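Local structure of aryl acylamidase (bacterium CSBL00001, 4YJ6) at residues S26-E39 with K51-E64. The protein is an amidase signature enzyme that probably hydrolyses the amide bond of aryl acylamides. Numbering follows the deposited sequence.
Sequences SPREVVESTIDLIE and KAYDEAREKAAALE
Two antiparallel helices joined through the short strand 48-51 pack here at 158°, their axes 8.5 Å apart, with P27, V31 and I35 set against A60, A56 and Y53. The small alanines let the helices come close where P27 CB rests 3.9 Å from A60 CB; V31 straddles the next turn, CG2 against A60 and CG1 against A56. Farther along, I35 CG1 stands almost exactly over the centre of the Y53 ring, a CH-pi contact of 3.6 Å to the centroid, while K51 CB lies over the opposite face, toward its rim. Y53 OH donates to the anti lone pair of E39 OE2 (2.7 Å), and K51 NZ reaches that same oxygen from the syn side, so one carboxylate oxygen serves both donors. Midway, R57 grips E32 side-on, NE to OE2 at 2.9 Å and NH2 to OE1 at 3.1 Å, the two planes only 21° apart; NH1 turns back to D54, and I35 CD1 lies over one guanidinium face. A methionine in place of R57 would probably leave the E32 and D54 carboxylates without their shared counter-charge and E32 freer to turn. At the far end, E64 extends with CG anti to its backbone N (chi1 175°), bringing OE1 to S26 OG (2.6 Å) and OE2 to R28 NE; S26 OG also accepts from R28 N as N-cap. With V31 and I35 also touching strand 126-131, the arrangement is that of a helix-strand-helix unit whose antiparallel helices, apolar along their seam and edged by salt bridges, pack against the small mixed sheet to which the linking strand belongs.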
ATOM      1  N   SER A  26     -13.669  18.367 -18.969  1.00 18.08           N
ATOM      2  CA  SER A  26     -13.464  17.234 -19.868  1.00 15.59           C
ATOM      3  C   SER A  26     -12.408  16.281 -19.314  1.00 14.77           C
ATOM      4  O   SER A  26     -11.457  16.725 -18.718  1.00 15.26           O
ATOM      5  CB  SER A  26     -12.924  17.732 -21.211  1.00 17.94           C
ATOM      6  OG  SER A  26     -12.731  16.611 -22.091  1.00 24.77           O
ATOM      7  N   PRO A  27     -12.565  14.965 -19.574  1.00 13.62           N
ATOM      8  CA  PRO A  27     -11.474  14.015 -19.292  1.00 14.47           C
ATOM      9  C   PRO A  27     -10.150  14.495 -19.901  1.00 13.77           C
ATOM     10  O   PRO A  27      -9.099  14.315 -19.290  1.00 13.55           O
ATOM     11  CB  PRO A  27     -11.939  12.736 -19.973  1.00 16.52           C
ATOM     12  CG  PRO A  27     -13.426  12.847 -20.031  1.00 17.75           C
ATOM     13  CD  PRO A  27     -13.732  14.309 -20.184  1.00 14.09           C
ATOM     14  N   ARG A  28     -10.191  15.099 -21.089  1.00 14.68           N
ATOM     15  CA  ARG A  28      -8.962  15.629 -21.672  1.00 17.25           C
ATOM     16  C   ARG A  28      -8.286  16.624 -20.749  1.00 15.48           C
ATOM     17  O   ARG A  28      -7.069  16.629 -20.619  1.00 16.10           O
ATOM     18  CB  ARG A  28      -9.239  16.345 -23.003  1.00 18.83           C
ATOM     19  CG  ARG A  28      -9.839  15.481 -24.121  1.00 22.03           C
ATOM     20  CD  ARG A  28      -9.969  16.374 -25.358  1.00 22.61           C
ATOM     21  NE  ARG A  28     -10.546  15.740 -26.545  1.00 23.72           N
ATOM     22  CZ  ARG A  28      -9.835  15.151 -27.503  1.00 21.79           C
ATOM     23  NH1 ARG A  28      -8.487  15.077 -27.395  1.00 20.20           N
ATOM     24  NH2 ARG A  28     -10.479  14.661 -28.581  1.00 25.00           N
ATOM     25  N   GLU A  29      -9.078  17.492 -20.107  1.00 15.08           N
ATOM     26  CA  GLU A  29      -8.503  18.524 -19.286  1.00 16.51           C
ATOM     27  C   GLU A  29      -8.005  17.905 -17.970  1.00 15.59           C
ATOM     28  O   GLU A  29      -6.994  18.305 -17.441  1.00 16.54           O
ATOM     29  CB  GLU A  29      -9.513  19.639 -19.006  1.00 20.43           C
ATOM     30  CG  GLU A  29      -8.889  20.754 -18.222  1.00 24.00           C
ATOM     31  CD  GLU A  29      -9.842  21.916 -17.948  1.00 35.71           C
ATOM     32  OE1 GLU A  29      -9.495  22.777 -17.085  1.00 37.53           O
ATOM     33  OE2 GLU A  29     -10.926  21.964 -18.589  1.00 35.03           O
ATOM     34  N   VAL A  30      -8.703  16.895 -17.473  1.00 13.21           N
ATOM     35  CA  VAL A  30      -8.198  16.196 -16.286  1.00 13.80           C
ATOM     36  C   VAL A  30      -6.803  15.647 -16.584  1.00 13.93           C
ATOM     37  O   VAL A  30      -5.887  15.783 -15.784  1.00 14.55           O
ATOM     38  CB  VAL A  30      -9.108  15.036 -15.874  1.00 12.94           C
ATOM     39  CG1 VAL A  30      -8.417  14.277 -14.718  1.00 14.53           C
ATOM     40  CG2 VAL A  30     -10.487  15.563 -15.427  1.00 14.74           C
ATOM     41  N   VAL A  31      -6.628  15.020 -17.745  1.00 13.10           N
ATOM     42  CA  VAL A  31      -5.317  14.423 -18.055  1.00 12.63           C
ATOM     43  C   VAL A  31      -4.244  15.511 -18.188  1.00 15.08           C
ATOM     44  O   VAL A  31      -3.167  15.394 -17.608  1.00 14.93           O
ATOM     45  CB  VAL A  31      -5.394  13.599 -19.328  1.00 11.61           C
ATOM     46  CG1 VAL A  31      -4.014  13.209 -19.841  1.00 11.94           C
ATOM     47  CG2 VAL A  31      -6.297  12.362 -19.076  1.00 14.48           C
ATOM     48  N   GLU A  32      -4.515  16.578 -18.951  1.00 14.47           N
ATOM     49  CA  GLU A  32      -3.452  17.577 -19.171  1.00 14.35           C
ATOM     50  C   GLU A  32      -3.098  18.295 -17.875  1.00 16.79           C
ATOM     51  O   GLU A  32      -1.943  18.588 -17.614  1.00 16.06           O
ATOM     52  CB  GLU A  32      -3.867  18.604 -20.240  1.00 16.78           C
ATOM     53  CG  GLU A  32      -4.198  18.000 -21.596  1.00 17.54           C
ATOM     54  CD  GLU A  32      -3.017  17.275 -22.282  1.00 17.67           C
ATOM     55  OE1 GLU A  32      -1.837  17.442 -21.881  1.00 17.48           O
ATOM     56  OE2 GLU A  32      -3.306  16.534 -23.265  1.00 18.73           O
ATOM     57  N   SER A  33      -4.100  18.563 -17.045  1.00 15.25           N
ATOM     58  CA  SER A  33      -3.863  19.239 -15.774  1.00 16.50           C
ATOM     59  C   SER A  33      -3.123  18.338 -14.791  1.00 16.92           C
ATOM     60  O   SER A  33      -2.339  18.829 -13.975  1.00 16.91           O
ATOM     61  CB  SER A  33      -5.175  19.695 -15.155  1.00 17.75           C
ATOM     62  OG  SER A  33      -5.799  20.687 -15.959  1.00 26.75           O
ATOM     63  N   THR A  34      -3.366  17.034 -14.866  1.00 15.36           N
ATOM     64  CA  THR A  34      -2.654  16.096 -13.988  1.00 15.27           C
ATOM     65  C   THR A  34      -1.206  15.997 -14.459  1.00 15.55           C
ATOM     66  O   THR A  34      -0.278  15.943 -13.668  1.00 14.75           O
ATOM     67  CB  THR A  34      -3.307  14.698 -13.982  1.00 13.44           C
ATOM     68  OG1 THR A  34      -4.645  14.819 -13.489  1.00 15.27           O
ATOM     69  CG2 THR A  34      -2.541  13.732 -13.042  1.00 14.62           C
ATOM     70  N   ILE A  35      -1.020  16.000 -15.772  1.00 14.99           N
ATOM     71  CA  ILE A  35       0.315  15.944 -16.343  1.00 13.66           C
ATOM     72  C   ILE A  35       1.089  17.180 -15.872  1.00 15.48           C
ATOM     73  O   ILE A  35       2.250  17.086 -15.489  1.00 15.05           O
ATOM     74  CB  ILE A  35       0.250  15.869 -17.886  1.00 14.55           C
ATOM     75  CG1 ILE A  35      -0.172  14.463 -18.320  1.00 13.40           C
ATOM     76  CG2 ILE A  35       1.609  16.222 -18.541  1.00 15.16           C
ATOM     77  CD1 ILE A  35      -0.548  14.335 -19.855  1.00 15.24           C
ATOM     78  N   ASP A  36       0.431  18.329 -15.885  1.00 15.59           N
ATOM     79  CA  ASP A  36       1.086  19.552 -15.449  1.00 18.31           C
ATOM     80  C   ASP A  36       1.578  19.402 -14.010  1.00 19.50           C
ATOM     81  O   ASP A  36       2.712  19.800 -13.687  1.00 18.51           O
ATOM     82  CB  ASP A  36       0.143  20.747 -15.514  1.00 20.41           C
ATOM     83  CG  ASP A  36      -0.196  21.166 -16.934  1.00 22.18           C
ATOM     84  OD1 ASP A  36       0.551  20.794 -17.870  1.00 22.33           O
ATOM     85  OD2 ASP A  36      -1.222  21.877 -17.081  1.00 24.40           O
ATOM     86  N   LEU A  37       0.730  18.833 -13.143  1.00 17.86           N
ATOM     87  CA  LEU A  37       1.108  18.642 -11.732  1.00 17.03           C
ATOM     88  C   LEU A  37       2.283  17.669 -11.596  1.00 16.16           C
ATOM     89  O   LEU A  37       3.177  17.892 -10.790  1.00 17.49           O
ATOM     90  CB  LEU A  37      -0.083  18.120 -10.903  1.00 15.37           C
ATOM     91  CG  LEU A  37      -1.189  19.128 -10.649  1.00 17.39           C
ATOM     92  CD1 LEU A  37      -2.361  18.450  -9.975  1.00 18.33           C
ATOM     93  CD2 LEU A  37      -0.680  20.288  -9.770  1.00 19.57           C
ATOM     94  N   ILE A  38       2.271  16.582 -12.367  1.00 13.54           N
ATOM     95  CA  ILE A  38       3.374  15.649 -12.310  1.00 14.61           C
ATOM     96  C   ILE A  38       4.643  16.352 -12.764  1.00 18.10           C
ATOM     97  O   ILE A  38       5.680  16.243 -12.126  1.00 16.49           O
ATOM     98  CB  ILE A  38       3.129  14.397 -13.197  1.00 14.57           C
ATOM     99  CG1 ILE A  38       1.972  13.549 -12.613  1.00 13.83           C
ATOM    100  CG2 ILE A  38       4.412  13.607 -13.327  1.00 16.97           C
ATOM    101  CD1 ILE A  38       1.464  12.399 -13.570  1.00 15.52           C
ATOM    102  N   GLU A  39       4.579  17.050 -13.900  1.00 16.00           N
ATOM    103  CA  GLU A  39       5.786  17.671 -14.422  1.00 19.05           C
ATOM    104  C   GLU A  39       6.338  18.748 -13.487  1.00 18.14           C
ATOM    105  O   GLU A  39       7.549  18.941 -13.406  1.00 21.70           O
ATOM    106  CB  GLU A  39       5.517  18.234 -15.835  1.00 19.47           C
ATOM    107  CG  GLU A  39       5.218  17.134 -16.832  1.00 21.76           C
ATOM    108  CD  GLU A  39       6.379  16.160 -16.994  1.00 23.89           C
ATOM    109  OE1 GLU A  39       7.540  16.610 -17.162  1.00 23.87           O
ATOM    110  OE2 GLU A  39       6.135  14.938 -16.937  1.00 24.38           O
ATOM    111  N   LYS A  51       5.772   7.198 -17.609  1.00 14.88           N
ATOM    112  CA  LYS A  51       4.703   8.111 -17.960  1.00 15.24           C
ATOM    113  C   LYS A  51       4.014   7.558 -19.192  1.00 14.31           C
ATOM    114  O   LYS A  51       4.684   7.240 -20.191  1.00 15.93           O
ATOM    115  CB  LYS A  51       5.277   9.508 -18.241  1.00 16.59           C
ATOM    116  CG  LYS A  51       5.893  10.128 -16.995  1.00 17.78           C
ATOM    117  CD  LYS A  51       6.759  11.370 -17.285  1.00 20.11           C
ATOM    118  CE  LYS A  51       7.282  11.962 -15.964  1.00 23.67           C
ATOM    119  NZ  LYS A  51       8.117  13.196 -16.175  1.00 27.25           N
ATOM    120  N   ALA A  52       2.692   7.417 -19.102  1.00 12.81           N
ATOM    121  CA  ALA A  52       1.875   6.887 -20.204  1.00 14.26           C
ATOM    122  C   ALA A  52       0.917   7.987 -20.670  1.00 13.97           C
ATOM    123  O   ALA A  52      -0.296   7.780 -20.814  1.00 15.03           O
ATOM    124  CB  ALA A  52       1.080   5.650 -19.752  1.00 17.04           C
ATOM    125  N   TYR A  53       1.483   9.146 -20.941  1.00 13.30           N
ATOM    126  CA  TYR A  53       0.661  10.311 -21.174  1.00 14.35           C
ATOM    127  C   TYR A  53      -0.173  10.152 -22.442  1.00 12.99           C
ATOM    128  O   TYR A  53      -1.360  10.494 -22.471  1.00 12.88           O
ATOM    129  CB  TYR A  53       1.544  11.549 -21.280  1.00 13.57           C
ATOM    130  CG  TYR A  53       2.209  11.979 -19.998  1.00 14.94           C
ATOM    131  CD1 TYR A  53       1.884  11.390 -18.768  1.00 12.63           C
ATOM    132  CD2 TYR A  53       3.151  13.001 -20.008  1.00 17.15           C
ATOM    133  CE1 TYR A  53       2.476  11.851 -17.581  1.00 16.17           C
ATOM    134  CE2 TYR A  53       3.740  13.450 -18.828  1.00 17.79           C
ATOM    135  CZ  TYR A  53       3.397  12.861 -17.626  1.00 17.44           C
ATOM    136  OH  TYR A  53       3.986  13.298 -16.450  1.00 17.55           O
ATOM    137  N   ASP A  54       0.420   9.658 -23.526  1.00 13.36           N
ATOM    138  CA  ASP A  54      -0.384   9.591 -24.750  1.00 12.64           C
ATOM    139  C   ASP A  54      -1.504   8.565 -24.617  1.00 15.09           C
ATOM    140  O   ASP A  54      -2.605   8.771 -25.121  1.00 14.46           O
ATOM    141  CB  ASP A  54       0.488   9.272 -25.986  1.00 15.27           C
ATOM    142  CG  ASP A  54       1.198  10.499 -26.532  1.00 19.08           C
ATOM    143  OD1 ASP A  54       0.955  11.622 -26.035  1.00 14.15           O
ATOM    144  OD2 ASP A  54       2.007  10.327 -27.472  1.00 18.77           O
ATOM    145  N   GLU A  55      -1.255   7.475 -23.889  1.00 12.77           N
ATOM    146  CA  GLU A  55      -2.305   6.495 -23.720  1.00 14.69           C
ATOM    147  C   GLU A  55      -3.468   7.116 -22.973  1.00 13.58           C
ATOM    148  O   GLU A  55      -4.638   6.880 -23.306  1.00 13.91           O
ATOM    149  CB  GLU A  55      -1.809   5.275 -22.945  1.00 15.15           C
ATOM    150  CG  GLU A  55      -2.852   4.173 -22.933  1.00 18.27           C
ATOM    151  CD  GLU A  55      -2.426   2.949 -22.166  1.00 22.37           C
ATOM    152  OE1 GLU A  55      -1.546   2.220 -22.680  1.00 21.73           O
ATOM    153  OE2 GLU A  55      -2.956   2.738 -21.053  1.00 23.51           O
ATOM    154  N   ALA A  56      -3.138   7.844 -21.908  1.00 10.69           N
ATOM    155  CA  ALA A  56      -4.145   8.514 -21.135  1.00 12.92           C
ATOM    156  C   ALA A  56      -4.904   9.510 -21.996  1.00 12.60           C
ATOM    157  O   ALA A  56      -6.124   9.617 -21.849  1.00 11.80           O
ATOM    158  CB  ALA A  56      -3.539   9.199 -19.942  1.00 14.05           C
ATOM    159  N   ARG A  57      -4.204  10.228 -22.882  1.00 13.53           N
ATOM    160  CA  ARG A  57      -4.882  11.195 -23.792  1.00 13.77           C
ATOM    161  C   ARG A  57      -5.848  10.492 -24.731  1.00 14.56           C
ATOM    162  O   ARG A  57      -6.964  10.991 -24.991  1.00 12.41           O
ATOM    163  CB  ARG A  57      -3.860  11.998 -24.615  1.00 12.51           C
ATOM    164  CG  ARG A  57      -3.011  12.924 -23.761  1.00 14.60           C
ATOM    165  CD  ARG A  57      -1.871  13.534 -24.579  1.00 14.55           C
ATOM    166  NE  ARG A  57      -1.242  14.649 -23.871  1.00 12.20           N
ATOM    167  CZ  ARG A  57       0.059  14.785 -23.674  1.00 16.01           C
ATOM    168  NH1 ARG A  57       0.912  13.860 -24.096  1.00 15.36           N
ATOM    169  NH2 ARG A  57       0.508  15.838 -23.013  1.00 18.16           N
ATOM    170  N   GLU A  58      -5.434   9.332 -25.246  1.00 13.11           N
ATOM    171  CA  GLU A  58      -6.284   8.527 -26.124  1.00 14.03           C
ATOM    172  C   GLU A  58      -7.512   8.055 -25.399  1.00 14.11           C
ATOM    173  O   GLU A  58      -8.632   8.174 -25.899  1.00 13.24           O
ATOM    174  CB  GLU A  58      -5.510   7.298 -26.634  1.00 17.14           C
ATOM    175  CG  GLU A  58      -4.318   7.679 -27.482  1.00 18.75           C
ATOM    176  CD  GLU A  58      -3.477   6.467 -27.821  1.00 27.42           C
ATOM    177  OE1 GLU A  58      -3.902   5.691 -28.733  1.00 26.11           O
ATOM    178  OE2 GLU A  58      -2.410   6.287 -27.163  1.00 23.90           O
ATOM    179  N   LYS A  59      -7.312   7.565 -24.172  1.00 12.65           N
ATOM    180  CA  LYS A  59      -8.443   7.079 -23.397  1.00 14.15           C
ATOM    181  C   LYS A  59      -9.346   8.248 -23.064  1.00 13.77           C
ATOM    182  O   LYS A  59     -10.560   8.101 -23.072  1.00 12.79           O
ATOM    183  CB  LYS A  59      -7.992   6.418 -22.096  1.00 16.20           C
ATOM    184  CG  LYS A  59      -7.186   5.122 -22.266  1.00 20.79           C
ATOM    185  CD  LYS A  59      -8.014   4.025 -22.848  1.00 25.76           C
ATOM    186  CE  LYS A  59      -7.214   2.703 -22.879  1.00 29.57           C
ATOM    187  NZ  LYS A  59      -8.146   1.570 -22.736  1.00 33.07           N
ATOM    188  N   ALA A  60      -8.755   9.399 -22.749  1.00 11.97           N
ATOM    189  CA  ALA A  60      -9.585  10.565 -22.397  1.00 12.03           C
ATOM    190  C   ALA A  60     -10.438  11.008 -23.579  1.00 13.85           C
ATOM    191  O   ALA A  60     -11.594  11.409 -23.394  1.00 12.55           O
ATOM    192  CB  ALA A  60      -8.716  11.710 -21.936  1.00 13.09           C
ATOM    193  N   ALA A  61      -9.870  10.983 -24.792  1.00 12.68           N
ATOM    194  CA  ALA A  61     -10.663  11.377 -25.999  1.00 11.82           C
ATOM    195  C   ALA A  61     -11.859  10.469 -26.197  1.00 12.33           C
ATOM    196  O   ALA A  61     -12.955  10.920 -26.520  1.00 13.26           O
ATOM    197  CB  ALA A  61      -9.778  11.392 -27.285  1.00 12.29           C
ATOM    198  N   ALA A  62     -11.661   9.168 -25.993  1.00 11.73           N
ATOM    199  CA  ALA A  62     -12.739   8.206 -26.168  1.00 14.99           C
ATOM    200  C   ALA A  62     -13.790   8.377 -25.055  1.00 13.20           C
ATOM    201  O   ALA A  62     -14.990   8.269 -25.297  1.00 13.19           O
ATOM    202  CB  ALA A  62     -12.164   6.769 -26.183  1.00 14.92           C
ATOM    203  N   LEU A  63     -13.325   8.663 -23.841  1.00 10.74           N
ATOM    204  CA  LEU A  63     -14.248   8.844 -22.710  1.00 11.92           C
ATOM    205  C   LEU A  63     -15.064  10.111 -22.944  1.00 13.11           C
ATOM    206  O   LEU A  63     -16.296  10.157 -22.728  1.00 13.91           O
ATOM    207  CB  LEU A  63     -13.435   8.978 -21.418  1.00 11.75           C
ATOM    208  CG  LEU A  63     -14.032   8.502 -20.080  1.00 20.33           C
ATOM    209  CD1 LEU A  63     -13.470   9.298 -18.896  1.00 15.80           C
ATOM    210  CD2 LEU A  63     -15.539   8.275 -19.980  1.00 16.00           C
ATOM    211  N   GLU A  64     -14.378  11.139 -23.425  1.00 13.75           N
ATOM    212  CA  GLU A  64     -15.055  12.399 -23.704  1.00 13.57           C
ATOM    213  C   GLU A  64     -16.140  12.171 -24.754  1.00 14.07           C
ATOM    214  O   GLU A  64     -17.266  12.683 -24.609  1.00 13.59           O
ATOM    215  CB  GLU A  64     -14.059  13.438 -24.183  1.00 14.37           C
ATOM    216  CG  GLU A  64     -14.735  14.761 -24.620  1.00 16.10           C
ATOM    217  CD  GLU A  64     -13.755  15.710 -25.269  1.00 22.00           C
ATOM    218  OE1 GLU A  64     -13.320  16.677 -24.606  1.00 22.72           O
ATOM    219  OE2 GLU A  64     -13.413  15.487 -26.459  1.00 25.52           O
TER